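Local coordinates for osmolarity sensor protein EnvZ (PDB 5XGA) that probably senses osmotic change through its periplasmic domain and, as a membrane histidine kinase, passes the signal on by phosphorylation, at residues E20-M23 / K28-L31. Numbering follows the deposited sequence.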
ATOM      1  N   GLU A  20      -1.131   6.924  -2.327  1.00 20.67           N
ATOM      2  CA  GLU A  20      -2.565   6.668  -2.263  1.00 23.24           C
ATOM      3  C   GLU A  20      -2.994   6.166  -0.889  1.00 24.80           C
ATOM      4  O   GLU A  20      -4.026   6.579  -0.384  1.00 23.19           O
ATOM      5  CB  GLU A  20      -2.982   5.667  -3.361  1.00 21.76           C
ATOM      6  CG  GLU A  20      -2.584   6.132  -4.751  1.00 20.03           C
ATOM      7  CD  GLU A  20      -3.365   5.458  -5.873  1.00 34.98           C
ATOM      8  OE1 GLU A  20      -4.274   4.652  -5.584  1.00 38.28           O
ATOM      9  OE2 GLU A  20      -3.078   5.749  -7.051  1.00 33.55           O
ATOM     10  N   VAL A  21      -2.214   5.276  -0.275  1.00 21.76           N
ATOM     11  CA  VAL A  21      -2.551   4.840   1.077  1.00 18.37           C
ATOM     12  C   VAL A  21      -2.500   6.009   2.062  1.00 23.90           C
ATOM     13  O   VAL A  21      -3.289   6.075   3.008  1.00 23.25           O
ATOM     14  CB  VAL A  21      -1.629   3.736   1.555  1.00 19.82           C
ATOM     15  CG1 VAL A  21      -1.816   3.512   3.054  1.00 22.66           C
ATOM     16  CG2 VAL A  21      -1.931   2.463   0.776  1.00 20.35           C
ATOM     17  N   ARG A  22      -1.580   6.933   1.828  1.00 20.89           N
ATOM     18  CA  ARG A  22      -1.483   8.119   2.670  1.00 26.29           C
ATOM     19  C   ARG A  22      -2.811   8.888   2.627  1.00 28.89           C
ATOM     20  O   ARG A  22      -3.309   9.366   3.646  1.00 27.23           O
ATOM     21  CB  ARG A  22      -0.321   8.998   2.208  1.00 27.34           C
ATOM     22  CG  ARG A  22       0.012  10.113   3.166  1.00 36.17           C
ATOM     23  CD  ARG A  22       1.156  10.951   2.647  1.00 38.28           C
ATOM     24  NE  ARG A  22       1.156  12.260   3.292  1.00 38.82           N
ATOM     25  CZ  ARG A  22       1.755  13.335   2.792  1.00 44.46           C
ATOM     26  NH1 ARG A  22       2.413  13.254   1.643  1.00 34.40           N
ATOM     27  NH2 ARG A  22       1.693  14.490   3.443  1.00 46.21           N
ATOM     28  N   MET A  23      -3.403   8.969   1.439  1.00 24.35           N
ATOM     29  CA  MET A  23      -4.695   9.622   1.271  1.00 22.41           C
ATOM     30  C   MET A  23      -5.834   8.797   1.867  1.00 27.42           C
ATOM     31  O   MET A  23      -6.776   9.357   2.420  1.00 25.50           O
ATOM     32  CB  MET A  23      -4.965   9.900  -0.216  1.00 35.21           C
ATOM     33  CG  MET A  23      -4.387  11.212  -0.744  1.00 31.09           C
ATOM     34  SD  MET A  23      -4.624  11.382  -2.542  1.00 35.98           S
ATOM     35  CE  MET A  23      -3.419  10.203  -3.134  1.00 44.93           C
ATOM     36  N   LYS A  28      -7.375  14.941   5.570  1.00 23.32           N
ATOM     37  CA  LYS A  28      -6.530  16.122   5.353  1.00 24.57           C
ATOM     38  C   LYS A  28      -5.053  15.749   5.270  1.00 26.41           C
ATOM     39  O   LYS A  28      -4.492  15.198   6.224  1.00 29.25           O
ATOM     40  CB  LYS A  28      -6.728  17.148   6.483  1.00 29.70           C
ATOM     41  CG  LYS A  28      -8.143  17.680   6.625  1.00 36.76           C
ATOM     42  CD  LYS A  28      -8.214  19.187   6.333  1.00 44.38           C
ATOM     43  CE  LYS A  28      -9.497  19.820   6.884  1.00 44.49           C
ATOM     44  NZ  LYS A  28     -10.748  19.214   6.318  1.00 41.05           N
ATOM     45  N   LEU A  29      -4.422  16.024   4.133  1.00 25.08           N
ATOM     46  CA  LEU A  29      -2.969  15.880   4.042  1.00 30.70           C
ATOM     47  C   LEU A  29      -2.323  17.066   4.740  1.00 39.60           C
ATOM     48  O   LEU A  29      -2.625  18.216   4.415  1.00 32.94           O
ATOM     49  CB  LEU A  29      -2.493  15.807   2.595  1.00 28.64           C
ATOM     50  CG  LEU A  29      -2.706  14.544   1.764  1.00 35.85           C
ATOM     51  CD1 LEU A  29      -2.144  14.765   0.356  1.00 36.25           C
ATOM     52  CD2 LEU A  29      -2.055  13.333   2.422  1.00 29.57           C
ATOM     53  N   GLN A  30      -1.438  16.787   5.695  1.00 30.78           N
ATOM     54  CA  GLN A  30      -0.796  17.836   6.479  1.00 40.50           C
ATOM     55  C   GLN A  30       0.537  18.181   5.852  1.00 48.90           C
ATOM     56  O   GLN A  30       1.411  17.328   5.739  1.00 44.89           O
ATOM     57  CB  GLN A  30      -0.603  17.396   7.935  1.00 44.16           C
ATOM     58  CG  GLN A  30      -1.540  18.075   8.921  1.00 52.63           C
ATOM     59  CD  GLN A  30      -1.146  19.516   9.179  1.00 58.02           C
ATOM     60  OE1 GLN A  30      -0.233  20.039   8.539  1.00 61.02           O
ATOM     61  NE2 GLN A  30      -1.829  20.164  10.118  1.00 60.11           N
ATOM     62  N   LEU A  31       0.690  19.430   5.425  1.00 48.05           N
ATOM     63  CA  LEU A  31       1.929  19.831   4.778  1.00 48.69           C
ATOM     64  C   LEU A  31       2.947  20.345   5.789  1.00 54.39           C
ATOM     65  O   LEU A  31       2.602  20.759   6.904  1.00 46.88           O
ATOM     66  CB  LEU A  31       1.671  20.887   3.700  1.00 47.67           C
ATOM     67  CG  LEU A  31       0.986  20.361   2.435  1.00 44.24           C
ATOM     68  CD1 LEU A  31       0.919  21.446   1.370  1.00 47.81           C
ATOM     69  CD2 LEU A  31       1.704  19.140   1.898  1.00 42.60           C
TER
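Leu29 and Arg22 make the largest packing contact between residues 20-23 and 28-31. The CB of Leu29 is directed toward the helix, and its CD2 branch lies over one face of the Arg22 guanidinium, 3.5 Å from Arg22 NE. The same methyl lies 3.9 Å from Arg22 CG, nearer the base of the chain. Arg22 CG is anti to the backbone N (chi1 -169°), and the chain then runs extended to NE, which carries the flat group past Leu29 to the strand. The apolar contact is with Met23: the CD1 branch of Leu29 lies 4.3 Å from Met23 CG.

The end of helix 10-24 packs here against the first strand of the hairpin that follows. A short link leads to strand 28-30, which pairs antiparallel with strand 36-38. Leu29 pairs through its backbone with Leu37, while its side chain packs back on the last helical turns.

The polar part is looser. Gln30 O lies near the guanidinium plane, at its edge, but 3.7 Å from Arg22 NH2. Cutting Arg22 back to an alanine is likely to leave Leu29 CD2 without the flat group it packs on and Gln30 O without a nearby positive charge. Leu83 of helix 73-83 also touches Arg22, and Met23 meets Ile47 of helix 41-51.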